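Methyltransferase (Pyrococcus horikoshii, PDB 1IXK) probably binds RNA and transfers a methyl group from S-adenosyl-L-methionine to carbon 5 of cytidines in tRNA. Local coordinates at residues L269-T280 with E290-V301. Numbering follows the deposited sequence.
Sequences LLPLKYGEPALT and EIKNARRLYPDV
Two successive bends in the Arg295 chain (chi2 -57°, chi3 -67°) turn its guanidinium into the bend of 272-277, where NH2 donates to Gly275 O at 3.0 Å, while Arg295 CG, nearer the backbone, packs against Leu272 CB. That donor stands above the carbonyl plane, while Tyr274 O lies at the guanidinium edge. One face of the group carries the Glu276-Pro277 peptide, the opposite face Leu272 O; a weak bond from NH1 to Lys292 O adds a further tie. Beside it the backbones pair as antiparallel strands: Glu276 N donates to Arg296 O (2.8 Å) and Arg296 N to Glu276 O (2.9 Å). Ala278 N donates a hydrogen bond to Ala294 O, and the two CB atoms meet at 3.5 Å. Glu276, extended beyond CG, crosses Tyr298 at about a right angle and sets OE2 at the ring edge, 3.3 Å from CD2; Arg31 takes the same oxygen in a salt bridge. Leu279 CD1 lies over one face of the Arg296 guanidinium, whose NE forms a salt bridge with Glu255. At the far end Glu290 OE2 accepts from Leu269 N at 2.9 Å; one water links Leu272 O to Asn293 O, another Leu270 O to Asn293 O, weakly at Asn293. Strand 295-297 pairs antiparallel with 307-314, itself paired with 267-270 and 240-246, so the antiparallel pair 276-277/295-297 extends the Rossmann-like sheet of a class I methyltransferase, Leu297 about 8 Å from the predicted nucleophile Cys247, side chain to side chain.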
loop_
_atom_site.group_PDB
_atom_site.type_symbol
_atom_site.label_atom_id
_atom_site.label_comp_id
_atom_site.label_asym_id
_atom_site.label_seq_id
_atom_site.Cartn_x
_atom_site.Cartn_y
_atom_site.Cartn_z
ATOM N N LEU A 269 14.705 1.538 10.684
ATOM C CA LEU A 269 13.758 0.660 10.011
ATOM C C LEU A 269 13.550 -0.614 10.817
ATOM O O LEU A 269 14.475 -1.097 11.474
ATOM C CB LEU A 269 14.260 0.302 8.612
ATOM C CG LEU A 269 14.434 1.444 7.605
ATOM C CD1 LEU A 269 14.837 0.863 6.263
ATOM C CD2 LEU A 269 13.145 2.242 7.473
ATOM N N LEU A 270 12.331 -1.145 10.781
ATOM C CA LEU A 270 12.014 -2.381 11.485
ATOM C C LEU A 270 11.795 -3.469 10.436
ATOM O O LEU A 270 11.349 -3.189 9.320
ATOM C CB LEU A 270 10.757 -2.211 12.346
ATOM C CG LEU A 270 10.823 -1.118 13.420
ATOM C CD1 LEU A 270 9.501 -1.060 14.169
ATOM C CD2 LEU A 270 11.970 -1.397 14.385
ATOM N N PRO A 271 12.112 -4.728 10.780
ATOM C CA PRO A 271 11.959 -5.865 9.868
ATOM C C PRO A 271 10.526 -6.139 9.424
ATOM O O PRO A 271 9.595 -6.042 10.219
ATOM C CB PRO A 271 12.520 -7.038 10.676
ATOM C CG PRO A 271 13.491 -6.393 11.604
ATOM C CD PRO A 271 12.762 -5.150 12.034
ATOM N N LEU A 272 10.371 -6.466 8.144
ATOM C CA LEU A 272 9.079 -6.818 7.561
ATOM C C LEU A 272 9.281 -8.202 6.960
ATOM O O LEU A 272 10.327 -8.484 6.377
ATOM C CB LEU A 272 8.668 -5.815 6.484
ATOM C CG LEU A 272 8.194 -4.468 7.035
ATOM C CD1 LEU A 272 7.968 -3.494 5.887
ATOM C CD2 LEU A 272 6.916 -4.659 7.837
ATOM N N LYS A 273 8.273 -9.056 7.086
ATOM C CA LYS A 273 8.378 -10.434 6.624
ATOM C C LYS A 273 8.184 -10.785 5.151
ATOM O O LYS A 273 8.986 -11.525 4.583
ATOM C CB LYS A 273 7.437 -11.312 7.457
ATOM C CG LYS A 273 7.631 -12.808 7.247
ATOM C CD LYS A 273 6.646 -13.620 8.078
ATOM C CE LYS A 273 7.031 -15.095 8.103
ATOM N NZ LYS A 273 7.259 -15.640 6.733
ATOM N N TYR A 274 7.144 -10.256 4.524
ATOM C CA TYR A 274 6.862 -10.632 3.142
ATOM C C TYR A 274 7.445 -9.792 2.022
ATOM O O TYR A 274 7.710 -8.598 2.187
ATOM C CB TYR A 274 5.349 -10.752 2.959
ATOM C CG TYR A 274 4.726 -11.648 4.001
ATOM C CD1 TYR A 274 4.264 -11.129 5.210
ATOM C CD2 TYR A 274 4.651 -13.026 3.802
ATOM C CE1 TYR A 274 3.744 -11.963 6.204
ATOM C CE2 TYR A 274 4.139 -13.867 4.781
ATOM C CZ TYR A 274 3.688 -13.332 5.977
ATOM O OH TYR A 274 3.197 -14.173 6.948
ATOM N N GLY A 275 7.629 -10.443 0.876
ATOM C CA GLY A 275 8.178 -9.787 -0.292
ATOM C C GLY A 275 9.664 -10.045 -0.411
ATOM O O GLY A 275 10.228 -10.874 0.309
ATOM N N GLU A 276 10.304 -9.345 -1.336
ATOM C CA GLU A 276 11.734 -9.487 -1.538
ATOM C C GLU A 276 12.418 -8.294 -0.877
ATOM O O GLU A 276 11.786 -7.275 -0.608
ATOM C CB GLU A 276 12.048 -9.533 -3.035
ATOM C CG GLU A 276 11.599 -10.826 -3.706
ATOM C CD GLU A 276 11.756 -10.799 -5.208
ATOM O OE1 GLU A 276 12.845 -10.419 -5.686
ATOM O OE2 GLU A 276 10.793 -11.170 -5.916
ATOM N N PRO A 277 13.718 -8.413 -0.590
ATOM C CA PRO A 277 14.448 -7.313 0.046
ATOM C C PRO A 277 14.454 -6.096 -0.866
ATOM O O PRO A 277 14.514 -6.242 -2.087
ATOM C CB PRO A 277 15.855 -7.886 0.224
ATOM C CG PRO A 277 15.630 -9.370 0.258
ATOM C CD PRO A 277 14.599 -9.576 -0.801
ATOM N N ALA A 278 14.386 -4.903 -0.282
ATOM C CA ALA A 278 14.419 -3.682 -1.073
ATOM C C ALA A 278 15.809 -3.610 -1.698
ATOM O O ALA A 278 16.716 -4.331 -1.281
ATOM C CB ALA A 278 14.169 -2.457 -0.188
ATOM N N LEU A 279 15.975 -2.743 -2.690
ATOM C CA LEU A 279 17.251 -2.605 -3.384
ATOM C C LEU A 279 18.259 -1.761 -2.603
ATOM O O LEU A 279 17.939 -0.653 -2.180
ATOM C CB LEU A 279 17.007 -1.980 -4.760
ATOM C CG LEU A 279 16.011 -2.713 -5.664
ATOM C CD1 LEU A 279 15.680 -1.847 -6.878
ATOM C CD2 LEU A 279 16.588 -4.048 -6.095
ATOM N N THR A 280 19.474 -2.280 -2.412
ATOM C CA THR A 280 20.498 -1.525 -1.682
ATOM C C THR A 280 21.626 -1.028 -2.580
ATOM O O THR A 280 22.560 -0.378 -2.105
ATOM C CB THR A 280 21.126 -2.347 -0.531
ATOM O OG1 THR A 280 21.753 -3.514 -1.063
ATOM C CG2 THR A 280 20.067 -2.748 0.479
ATOM N N GLU A 290 20.640 -1.296 6.045
ATOM C CA GLU A 290 19.398 -1.230 6.813
ATOM C C GLU A 290 18.160 -1.208 5.904
ATOM O O GLU A 290 17.077 -1.649 6.299
ATOM C CB GLU A 290 19.432 0.006 7.728
ATOM C CG GLU A 290 18.104 0.406 8.355
ATOM C CD GLU A 290 18.270 1.385 9.519
ATOM O OE1 GLU A 290 19.129 2.295 9.428
ATOM O OE2 GLU A 290 17.538 1.248 10.524
ATOM N N ILE A 291 18.333 -0.716 4.685
ATOM C CA ILE A 291 17.241 -0.646 3.715
ATOM C C ILE A 291 16.694 -2.037 3.380
ATOM O O ILE A 291 15.564 -2.167 2.916
ATOM C CB ILE A 291 17.704 0.052 2.411
ATOM C CG1 ILE A 291 18.074 1.505 2.709
ATOM C CG2 ILE A 291 16.599 0.017 1.358
ATOM C CD1 ILE A 291 16.914 2.341 3.182
ATOM N N LYS A 292 17.485 -3.084 3.615
ATOM C CA LYS A 292 16.998 -4.432 3.330
ATOM C C LYS A 292 15.832 -4.828 4.238
ATOM O O LYS A 292 15.205 -5.869 4.032
ATOM C CB LYS A 292 18.128 -5.463 3.429
ATOM C CG LYS A 292 19.126 -5.328 2.295
ATOM C CD LYS A 292 19.897 -6.603 2.033
ATOM C CE LYS A 292 20.832 -6.426 0.842
ATOM N NZ LYS A 292 21.548 -7.688 0.513
ATOM N N ASN A 293 15.545 -3.997 5.239
ATOM C CA ASN A 293 14.412 -4.239 6.134
ATOM C C ASN A 293 13.138 -3.894 5.359
ATOM O O ASN A 293 12.050 -4.397 5.658
ATOM C CB ASN A 293 14.504 -3.361 7.389
ATOM C CG ASN A 293 15.405 -3.959 8.459
ATOM O OD1 ASN A 293 15.087 -4.992 9.041
ATOM N ND2 ASN A 293 16.534 -3.310 8.718
ATOM N N ALA A 294 13.289 -3.024 4.360
ATOM C CA ALA A 294 12.176 -2.619 3.501
ATOM C C ALA A 294 11.921 -3.758 2.516
ATOM O O ALA A 294 12.821 -4.552 2.244
ATOM C CB ALA A 294 12.530 -1.339 2.751
ATOM N N ARG A 295 10.708 -3.829 1.972
ATOM C CA ARG A 295 10.346 -4.910 1.058
ATOM C C ARG A 295 9.732 -4.432 -0.248
ATOM O O ARG A 295 9.235 -3.317 -0.346
ATOM C CB ARG A 295 9.333 -5.848 1.727
ATOM C CG ARG A 295 9.610 -6.147 3.192
ATOM C CD ARG A 295 10.988 -6.734 3.389
ATOM N NE ARG A 295 11.124 -8.063 2.805
ATOM C CZ ARG A 295 12.265 -8.744 2.775
ATOM N NH1 ARG A 295 13.363 -8.215 3.292
ATOM N NH2 ARG A 295 12.313 -9.951 2.230
ATOM N N ARG A 296 9.769 -5.306 -1.244
ATOM C CA ARG A 296 9.187 -5.035 -2.551
ATOM C C ARG A 296 8.400 -6.253 -3.013
ATOM O O ARG A 296 8.809 -7.398 -2.781
ATOM C CB ARG A 296 10.275 -4.756 -3.593
ATOM C CG ARG A 296 10.742 -3.312 -3.666
ATOM C CD ARG A 296 11.848 -3.180 -4.706
ATOM N NE ARG A 296 12.276 -1.799 -4.902
ATOM C CZ ARG A 296 12.012 -1.083 -5.989
ATOM N NH1 ARG A 296 11.312 -1.619 -6.983
ATOM N NH2 ARG A 296 12.461 0.161 -6.093
ATOM N N LEU A 297 7.273 -5.996 -3.667
ATOM C CA LEU A 297 6.447 -7.055 -4.226
ATOM C C LEU A 297 6.552 -6.844 -5.729
ATOM O O LEU A 297 6.489 -5.710 -6.211
ATOM C CB LEU A 297 4.988 -6.921 -3.781
ATOM C CG LEU A 297 4.681 -7.162 -2.302
ATOM C CD1 LEU A 297 3.187 -6.969 -2.062
ATOM C CD2 LEU A 297 5.113 -8.570 -1.901
ATOM N N TYR A 298 6.730 -7.935 -6.462
ATOM C CA TYR A 298 6.868 -7.873 -7.913
ATOM C C TYR A 298 5.735 -8.618 -8.603
ATOM O O TYR A 298 5.332 -9.698 -8.168
ATOM C CB TYR A 298 8.209 -8.476 -8.323
ATOM C CG TYR A 298 9.401 -7.649 -7.908
ATOM C CD1 TYR A 298 9.727 -6.475 -8.589
ATOM C CD2 TYR A 298 10.212 -8.043 -6.841
ATOM C CE1 TYR A 298 10.830 -5.718 -8.226
ATOM C CE2 TYR A 298 11.321 -7.289 -6.467
ATOM C CZ TYR A 298 11.625 -6.129 -7.168
ATOM O OH TYR A 298 12.733 -5.390 -6.827
ATOM N N PRO A 299 5.216 -8.056 -9.701
ATOM C CA PRO A 299 4.120 -8.684 -10.439
ATOM C C PRO A 299 4.460 -10.038 -11.051
ATOM O O PRO A 299 3.563 -10.810 -11.365
ATOM C CB PRO A 299 3.770 -7.636 -11.494
ATOM C CG PRO A 299 5.083 -6.968 -11.745
ATOM C CD PRO A 299 5.638 -6.804 -10.352
ATOM N N ASP A 300 5.746 -10.334 -11.208
ATOM C CA ASP A 300 6.136 -11.608 -11.799
ATOM C C ASP A 300 6.189 -12.756 -10.796
ATOM O O ASP A 300 6.273 -13.920 -11.187
ATOM C CB ASP A 300 7.479 -11.472 -12.535
ATOM C CG ASP A 300 8.648 -11.209 -11.603
ATOM O OD1 ASP A 300 8.446 -10.582 -10.539
ATOM O OD2 ASP A 300 9.778 -11.616 -11.950
ATOM N N VAL A 301 6.125 -12.442 -9.505
ATOM C CA VAL A 301 6.154 -13.494 -8.497
ATOM C C VAL A 301 5.037 -13.390 -7.455
ATOM O O VAL A 301 4.593 -14.401 -6.921
ATOM C CB VAL A 301 7.521 -13.539 -7.751
ATOM C CG1 VAL A 301 8.651 -13.790 -8.735
ATOM C CG2 VAL A 301 7.759 -12.246 -7.020
HETATM O O HOH W 1 10.986 -1.952 7.018
HETATM O O HOH W 2 12.923 -7.417 6.319
HETATM O O HOH W 3 14.288 -6.464 -4.683
#